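Local coordinates for protein-S-isoprenylcysteine O-methyltransferase (Tribolium castaneum, PDB 5V7P) that methylates the C-terminal carboxylate of isoprenylated cysteine residues in proteins, using S-adenosyl-L-methionine as methyl donor within the endoplasmic reticulum membrane, at residues 11-16 and 99-104; 105-110 and 116-121. All blocks are in the same frame, centred on the assembly; numbering follows the deposited sequence.

Contact 1. Residues 11-16 and 99-104. With MPG ([(Z)-octadec-9-enyl] (2R)-2,3-bis(oxidanyl)propanoate), chain T; MPG ([(Z)-octadec-9-enyl] (2R)-2,3-bis(oxidanyl)propanoate), chain B.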
loop_
_atom_site.group_PDB
_atom_site.type_symbol
_atom_site.label_atom_id
_atom_site.label_comp_id
_atom_site.label_asym_id
_atom_site.label_seq_id
_atom_site.Cartn_x
_atom_site.Cartn_y
_atom_site.Cartn_z
ATOM N N GLN A 11 8.317 3.674 -20.357
ATOM C CA GLN A 11 9.445 3.323 -21.211
ATOM C C GLN A 11 10.321 2.261 -20.558
ATOM O O GLN A 11 10.731 1.293 -21.210
ATOM C CB GLN A 11 10.268 4.570 -21.527
ATOM C CG GLN A 11 9.546 5.594 -22.385
ATOM C CD GLN A 11 10.302 6.905 -22.486
ATOM O OE1 GLN A 11 10.838 7.405 -21.496
ATOM N NE2 GLN A 11 10.355 7.466 -23.688
ATOM N N SER A 12 10.616 2.423 -19.267
ATOM C CA SER A 12 11.498 1.484 -18.582
ATOM C C SER A 12 10.823 0.133 -18.378
ATOM O O SER A 12 11.468 -0.914 -18.506
ATOM C CB SER A 12 11.939 2.070 -17.241
ATOM O OG SER A 12 12.476 3.368 -17.410
ATOM N N PHE A 13 9.527 0.135 -18.061
ATOM C CA PHE A 13 8.823 -1.115 -17.795
ATOM C C PHE A 13 8.730 -1.974 -19.050
ATOM O O PHE A 13 9.058 -3.165 -19.024
ATOM C CB PHE A 13 7.431 -0.814 -17.241
ATOM C CG PHE A 13 6.582 -2.036 -17.031
ATOM C CD1 PHE A 13 6.788 -2.862 -15.939
ATOM C CD2 PHE A 13 5.565 -2.347 -17.919
ATOM C CE1 PHE A 13 6.003 -3.980 -15.742
ATOM C CE2 PHE A 13 4.777 -3.466 -17.727
ATOM C CZ PHE A 13 4.996 -4.283 -16.637
ATOM N N THR A 14 8.282 -1.383 -20.161
ATOM C CA THR A 14 8.149 -2.142 -21.400
ATOM C C THR A 14 9.513 -2.458 -21.999
ATOM O O THR A 14 9.742 -3.573 -22.484
ATOM C CB THR A 14 7.290 -1.370 -22.404
ATOM O OG1 THR A 14 7.907 -0.112 -22.702
ATOM C CG2 THR A 14 5.895 -1.127 -21.844
ATOM N N GLY A 15 10.433 -1.492 -21.976
ATOM C CA GLY A 15 11.775 -1.752 -22.471
ATOM C C GLY A 15 12.442 -2.901 -21.741
ATOM O O GLY A 15 13.004 -3.807 -22.360
ATOM N N SER A 16 12.387 -2.879 -20.407
ATOM C CA SER A 16 12.931 -3.985 -19.628
ATOM C C SER A 16 12.189 -5.280 -19.931
ATOM O O SER A 16 12.803 -6.346 -20.047
ATOM C CB SER A 16 12.861 -3.660 -18.135
ATOM O OG SER A 16 13.339 -4.741 -17.354
ATOM N N MET A 99 1.916 -10.068 -9.214
ATOM C CA MET A 99 2.477 -9.109 -8.272
ATOM C C MET A 99 3.125 -7.938 -8.997
ATOM O O MET A 99 2.923 -6.777 -8.625
ATOM C CB MET A 99 3.498 -9.809 -7.378
ATOM C CG MET A 99 2.899 -10.890 -6.497
ATOM S SD MET A 99 2.186 -10.214 -4.991
ATOM C CE MET A 99 3.674 -9.699 -4.133
ATOM N N ALA A 100 3.912 -8.226 -10.036
ATOM C CA ALA A 100 4.598 -7.163 -10.761
ATOM C C ALA A 100 3.605 -6.224 -11.432
ATOM O O ALA A 100 3.778 -5.000 -11.402
ATOM C CB ALA A 100 5.550 -7.765 -11.794
ATOM N N LEU A 101 2.557 -6.777 -12.046
ATOM C CA LEU A 101 1.568 -5.933 -12.710
ATOM C C LEU A 101 0.817 -5.069 -11.707
ATOM O O LEU A 101 0.512 -3.905 -11.990
ATOM C CB LEU A 101 0.593 -6.792 -13.516
ATOM C CG LEU A 101 1.078 -7.309 -14.874
ATOM C CD1 LEU A 101 0.001 -8.163 -15.531
ATOM C CD2 LEU A 101 1.479 -6.165 -15.804
ATOM N N PHE A 102 0.511 -5.615 -10.530
ATOM C CA PHE A 102 -0.188 -4.833 -9.518
ATOM C C PHE A 102 0.601 -3.581 -9.158
ATOM O O PHE A 102 0.076 -2.463 -9.211
ATOM C CB PHE A 102 -0.436 -5.674 -8.268
ATOM C CG PHE A 102 -1.004 -4.887 -7.121
ATOM C CD1 PHE A 102 -2.372 -4.720 -6.992
ATOM C CD2 PHE A 102 -0.168 -4.299 -6.184
ATOM C CE1 PHE A 102 -2.898 -3.991 -5.946
ATOM C CE2 PHE A 102 -0.690 -3.566 -5.134
ATOM C CZ PHE A 102 -2.057 -3.412 -5.016
ATOM N N HIS A 103 1.871 -3.751 -8.790
ATOM C CA HIS A 103 2.651 -2.627 -8.285
ATOM C C HIS A 103 2.929 -1.601 -9.376
ATOM O O HIS A 103 2.919 -0.394 -9.113
ATOM C CB HIS A 103 3.953 -3.133 -7.666
ATOM C CG HIS A 103 3.758 -3.868 -6.374
ATOM N ND1 HIS A 103 3.426 -3.228 -5.199
ATOM C CD2 HIS A 103 3.838 -5.186 -6.075
ATOM C CE1 HIS A 103 3.314 -4.121 -4.231
ATOM N NE2 HIS A 103 3.559 -5.316 -4.737
ATOM N N TYR A 104 3.174 -2.051 -10.610
ATOM C CA TYR A 104 3.444 -1.096 -11.680
ATOM C C TYR A 104 2.177 -0.358 -12.091
ATOM O O TYR A 104 2.157 0.877 -12.149
ATOM C CB TYR A 104 4.056 -1.784 -12.897
ATOM C CG TYR A 104 4.141 -0.816 -14.051
ATOM C CD1 TYR A 104 5.015 0.261 -14.004
ATOM C CD2 TYR A 104 3.318 -0.945 -15.159
ATOM C CE1 TYR A 104 5.085 1.165 -15.036
ATOM C CE2 TYR A 104 3.383 -0.043 -16.200
ATOM C CZ TYR A 104 4.270 1.010 -16.130
ATOM O OH TYR A 104 4.343 1.918 -17.154
HETATM C C2 MPG T . 11.742 10.574 -22.494
HETATM C C3 MPG T . 13.146 11.046 -22.109
HETATM C C4 MPG T . 14.221 10.347 -22.939
HETATM C C5 MPG T . 14.206 8.846 -22.655
HETATM C C6 MPG T . 15.616 8.325 -22.389
HETATM C C7 MPG T . 15.733 6.897 -22.923
HETATM C C8 MPG T . 16.610 6.033 -22.013
HETATM C C9 MPG T . 15.994 4.652 -21.802
HETATM C C10 MPG T . 14.774 4.533 -21.321
HETATM C C11 MPG T . 14.150 3.157 -21.103
HETATM C C12 MPG T . 14.020 2.410 -22.429
HETATM C C13 MPG T . 14.636 1.020 -22.284
HETATM O O1 MPG T . 9.584 11.509 -22.053
HETATM C C1 MPG T . 10.757 11.062 -21.436
HETATM C CXD MPG T . 8.790 13.892 -22.339
HETATM O O2 MPG T . 8.795 15.036 -21.531
HETATM C C21 MPG T . 7.434 13.766 -23.028
HETATM O O3 MPG T . 7.505 12.787 -24.028
HETATM O O4 MPG T . 8.782 12.680 -20.318
HETATM C CX3 MPG T . 9.040 12.660 -21.475
HETATM C C2 MPG B . 0.432 -9.751 3.075
HETATM C C3 MPG B . -1.079 -9.788 2.881
HETATM C C4 MPG B . -1.688 -8.394 2.997
HETATM C C5 MPG B . -3.125 -8.443 2.527
HETATM C C6 MPG B . -3.777 -7.096 2.792
HETATM C C7 MPG B . -3.158 -5.967 1.972
HETATM C C8 MPG B . -3.152 -4.732 2.855
HETATM C C9 MPG B . -2.939 -3.499 1.981
HETATM C C10 MPG B . -1.857 -2.756 2.027
HETATM C C11 MPG B . -0.681 -3.032 2.965
HETATM C C12 MPG B . 0.603 -2.537 2.318
HETATM C C13 MPG B . 0.620 -1.014 2.260
HETATM C C14 MPG B . 1.607 -0.593 1.182
HETATM C C15 MPG B . 1.851 0.913 1.253
HETATM C C16 MPG B . 3.348 1.206 1.303
HETATM O O1 MPG B . 1.383 -9.796 0.901
HETATM C C1 MPG B . 1.133 -8.951 1.978
HETATM C CXD MPG B . 1.158 -10.115 -1.577
HETATM O O2 MPG B . 0.131 -10.749 -2.282
HETATM C C21 MPG B . 2.294 -11.120 -1.333
HETATM O O3 MPG B . 1.874 -12.411 -1.671
HETATM O O4 MPG B . -0.425 -9.034 -0.209
HETATM C CX3 MPG B . 0.619 -9.596 -0.250
#

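Contact 2. Residues 105-110 and 116-121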
loop_
_atom_site.group_PDB
_atom_site.type_symbol
_atom_site.label_atom_id
_atom_site.label_comp_id
_atom_site.label_asym_id
_atom_site.label_seq_id
_atom_site.Cartn_x
_atom_site.Cartn_y
_atom_site.Cartn_z
ATOM N N SER A 105 1.112 -1.101 -12.407
ATOM C CA SER A 105 -0.140 -0.464 -12.793
ATOM C C SER A 105 -0.633 0.490 -11.713
ATOM O O SER A 105 -1.319 1.473 -12.016
ATOM C CB SER A 105 -1.198 -1.527 -13.089
ATOM O OG SER A 105 -1.423 -2.348 -11.956
ATOM N N GLU A 106 -0.292 0.217 -10.451
ATOM C CA GLU A 106 -0.623 1.144 -9.375
ATOM C C GLU A 106 0.094 2.477 -9.564
ATOM O O GLU A 106 -0.497 3.545 -9.364
ATOM C CB GLU A 106 -0.252 0.525 -8.028
ATOM C CG GLU A 106 -0.838 1.243 -6.832
ATOM C CD GLU A 106 -2.302 0.925 -6.612
ATOM O OE1 GLU A 106 -2.953 1.645 -5.825
ATOM O OE2 GLU A 106 -2.805 -0.048 -7.215
ATOM N N PHE A 107 1.373 2.432 -9.948
ATOM C CA PHE A 107 2.105 3.657 -10.247
ATOM C C PHE A 107 1.516 4.364 -11.459
ATOM O O PHE A 107 1.330 5.586 -11.447
ATOM C CB PHE A 107 3.581 3.334 -10.487
ATOM C CG PHE A 107 4.425 4.536 -10.811
ATOM C CD1 PHE A 107 4.499 5.022 -12.108
ATOM C CD2 PHE A 107 5.154 5.174 -9.822
ATOM C CE1 PHE A 107 5.275 6.128 -12.407
ATOM C CE2 PHE A 107 5.932 6.276 -10.118
ATOM C CZ PHE A 107 5.991 6.753 -11.412
ATOM N N LEU A 108 1.219 3.611 -12.519
ATOM C CA LEU A 108 0.709 4.225 -13.739
ATOM C C LEU A 108 -0.642 4.884 -13.498
ATOM O O LEU A 108 -0.912 5.973 -14.017
ATOM C CB LEU A 108 0.612 3.174 -14.844
ATOM C CG LEU A 108 0.391 3.664 -16.277
ATOM C CD1 LEU A 108 1.487 4.621 -16.715
ATOM C CD2 LEU A 108 0.324 2.473 -17.225
ATOM N N ALA A 109 -1.502 4.243 -12.704
ATOM C CA ALA A 109 -2.803 4.829 -12.394
ATOM C C ALA A 109 -2.642 6.192 -11.729
ATOM O O ALA A 109 -3.308 7.162 -12.107
ATOM C CB ALA A 109 -3.605 3.880 -11.504
ATOM N N ILE A 110 -1.756 6.286 -10.735
ATOM C CA ILE A 110 -1.534 7.562 -10.062
ATOM C C ILE A 110 -0.925 8.574 -11.023
ATOM O O ILE A 110 -1.275 9.760 -11.002
ATOM C CB ILE A 110 -0.650 7.362 -8.815
ATOM C CG1 ILE A 110 -1.349 6.461 -7.790
ATOM C CG2 ILE A 110 -0.274 8.700 -8.184
ATOM C CD1 ILE A 110 -2.728 6.934 -7.344
ATOM N N LYS A 116 0.601 15.216 -9.976
ATOM C CA LYS A 116 1.272 16.178 -9.106
ATOM C C LYS A 116 2.076 15.482 -8.014
ATOM O O LYS A 116 3.193 15.905 -7.695
ATOM C CB LYS A 116 0.245 17.131 -8.494
ATOM C CG LYS A 116 -0.378 18.081 -9.503
ATOM C CD LYS A 116 -1.442 18.960 -8.867
ATOM C CE LYS A 116 -2.098 19.865 -9.898
ATOM N NZ LYS A 116 -3.183 20.695 -9.308
ATOM N N GLN A 117 1.528 14.419 -7.427
ATOM C CA GLN A 117 2.237 13.693 -6.378
ATOM C C GLN A 117 2.497 12.250 -6.787
ATOM O O GLN A 117 1.974 11.317 -6.171
ATOM C CB GLN A 117 1.457 13.733 -5.062
ATOM C CG GLN A 117 2.230 13.147 -3.880
ATOM C CD GLN A 117 1.488 13.275 -2.565
ATOM O OE1 GLN A 117 0.502 14.002 -2.460
ATOM N NE2 GLN A 117 1.959 12.556 -1.552
ATOM N N VAL A 118 3.305 12.057 -7.825
ATOM C CA VAL A 118 3.791 10.739 -8.205
ATOM C C VAL A 118 5.206 10.593 -7.666
ATOM O O VAL A 118 6.065 11.449 -7.912
ATOM C CB VAL A 118 3.739 10.536 -9.731
ATOM C CG1 VAL A 118 4.729 11.445 -10.458
ATOM C CG2 VAL A 118 3.981 9.079 -10.082
ATOM N N SER A 119 5.442 9.526 -6.908
ATOM C CA SER A 119 6.746 9.256 -6.324
ATOM C C SER A 119 6.980 7.752 -6.337
ATOM O O SER A 119 6.123 6.972 -6.765
ATOM C CB SER A 119 6.841 9.818 -4.899
ATOM O OG SER A 119 5.891 9.199 -4.048
ATOM N N THR A 120 8.158 7.341 -5.864
ATOM C CA THR A 120 8.437 5.919 -5.723
ATOM C C THR A 120 7.464 5.249 -4.765
ATOM O O THR A 120 7.294 4.026 -4.822
ATOM C CB THR A 120 9.873 5.706 -5.241
ATOM O OG1 THR A 120 10.064 6.366 -3.984
ATOM C CG2 THR A 120 10.862 6.255 -6.260
ATOM N N ASP A 121 6.820 6.023 -3.888
ATOM C CA ASP A 121 5.781 5.481 -3.022
ATOM C C ASP A 121 4.555 5.045 -3.811
ATOM O O ASP A 121 3.783 4.211 -3.324
ATOM C CB ASP A 121 5.382 6.520 -1.975
ATOM C CG ASP A 121 6.572 7.064 -1.210
ATOM O OD1 ASP A 121 7.428 6.257 -0.791
ATOM O OD2 ASP A 121 6.656 8.298 -1.036
#

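Contact 1. Residues 11-16 and 99-104
Phe13 and Tyr104 each hold CG anti to their own backbone N (chi1 176° and 172°), which sends both rings into the space between helices 4-29 and 90-113, where they lie one upon the other. The result is an offset stack with centroids 4.0 Å apart and planes tilted by only 6°. The overlap is broad: CD2 of Phe13 sits 3.6 Å from CE2 of Tyr104, over the face of the tyrosine ring, and the Phe13 CB adds a CH-pi contact to that ring, 4.0 Å from its centroid. The alpha carbons of Phe13 and Tyr104 are 8.1 Å apart, a spacing that the two flat rings fill between them. At the far end of the phenylalanine, CZ meets Leu101 CD2 at 4.1 Å, the leucine side chain running at about a right angle to Phe13. No hydrogen bond links the two segments, and the attraction is apolar and aromatic. Replacing Tyr104 by an alanine is likely to leave one face of the Phe13 ring without its stacking partner and to open a gap between the two helices. Lipid-like molecules lie beyond the pair: Gln11 OE1 comes within 3.4 Å of C2 of one MPG, an octadecenyl dihydroxypropanoate, whose tail reaches Gly15, whereas Met99 CE is 3.4 Å from C21 in the head of another. Both segments belong to predicted transmembrane helices, and helix 59-84 packs against both, Leu75 touching Phe13, Leu71 touching Tyr104 and Val74 touching Ala100. Ser16 OG also bonds to the carbonyl of Ala69 on that helix, while Tyr104 rests on Ser9 and Leu10 of helix 4-29, so the stacked rings lie where helices 4-29, 59-84 and 90-113 meet.

Contact 2. Residues 105-110 and 116-121
After helix 90-113 the chain reverses, and the loop brings the alpha carbons of Val118 and Ile110 to 6.5 Å before the 3-10 segment that begins at Thr120. Phe107 and Val118 carry the contact about equally, with Ile110 adding to it. The CG of Phe107 is anti to the backbone N (chi1 180°), which extends the ring past the helix surface to the loop, where CZ lies 3.3 Å from Val118 CG2. This methyl comes in obliquely to the ring, and the two side chains cross at about a right angle. Beside it, the carbonyl O of Ser119 approaches the ring edge near its plane, 3.4 Å from CE2. Ile110 makes a lighter contact, its CG2 lying 4.0 Å from the Gln117 carbonyl O. Phe107 also stacks with Phe123, and Val118 touches Ala5 of helix 4-29. Within the loop, Ser119 OG donates to Asp121 OD2 at 3.2 Å, meeting it from above the carboxylate plane. Across the two segments there is no hydrogen bond: the loop is held to the helix by apolar packing, with the Ser119 carbonyl set where the slightly positive ring hydrogens of Phe107 probably give a weak electrostatic attraction.

How the contacts relate
The two contacts share helix 90-113 and follow one another along it: residues 99-104 face helix 4-29 in contact 1, and 105-110 continue directly into contact 2, where the loop 116-121 returns. Their centres are about 12 Å apart. Ser9 of helix 4-29 touches both Tyr104 and Phe107, one from each contact. Contact 1 lies away from the cofactor site. Contact 2 is nearer: the Ile110 side chain is about 8 Å from bound S-adenosyl-L-homocysteine, and that of Gln117 is about 6 Å from the side chain of Gln189, which binds S-adenosyl-L-methionine. The helix thus runs from membrane-embedded packing toward the cofactor.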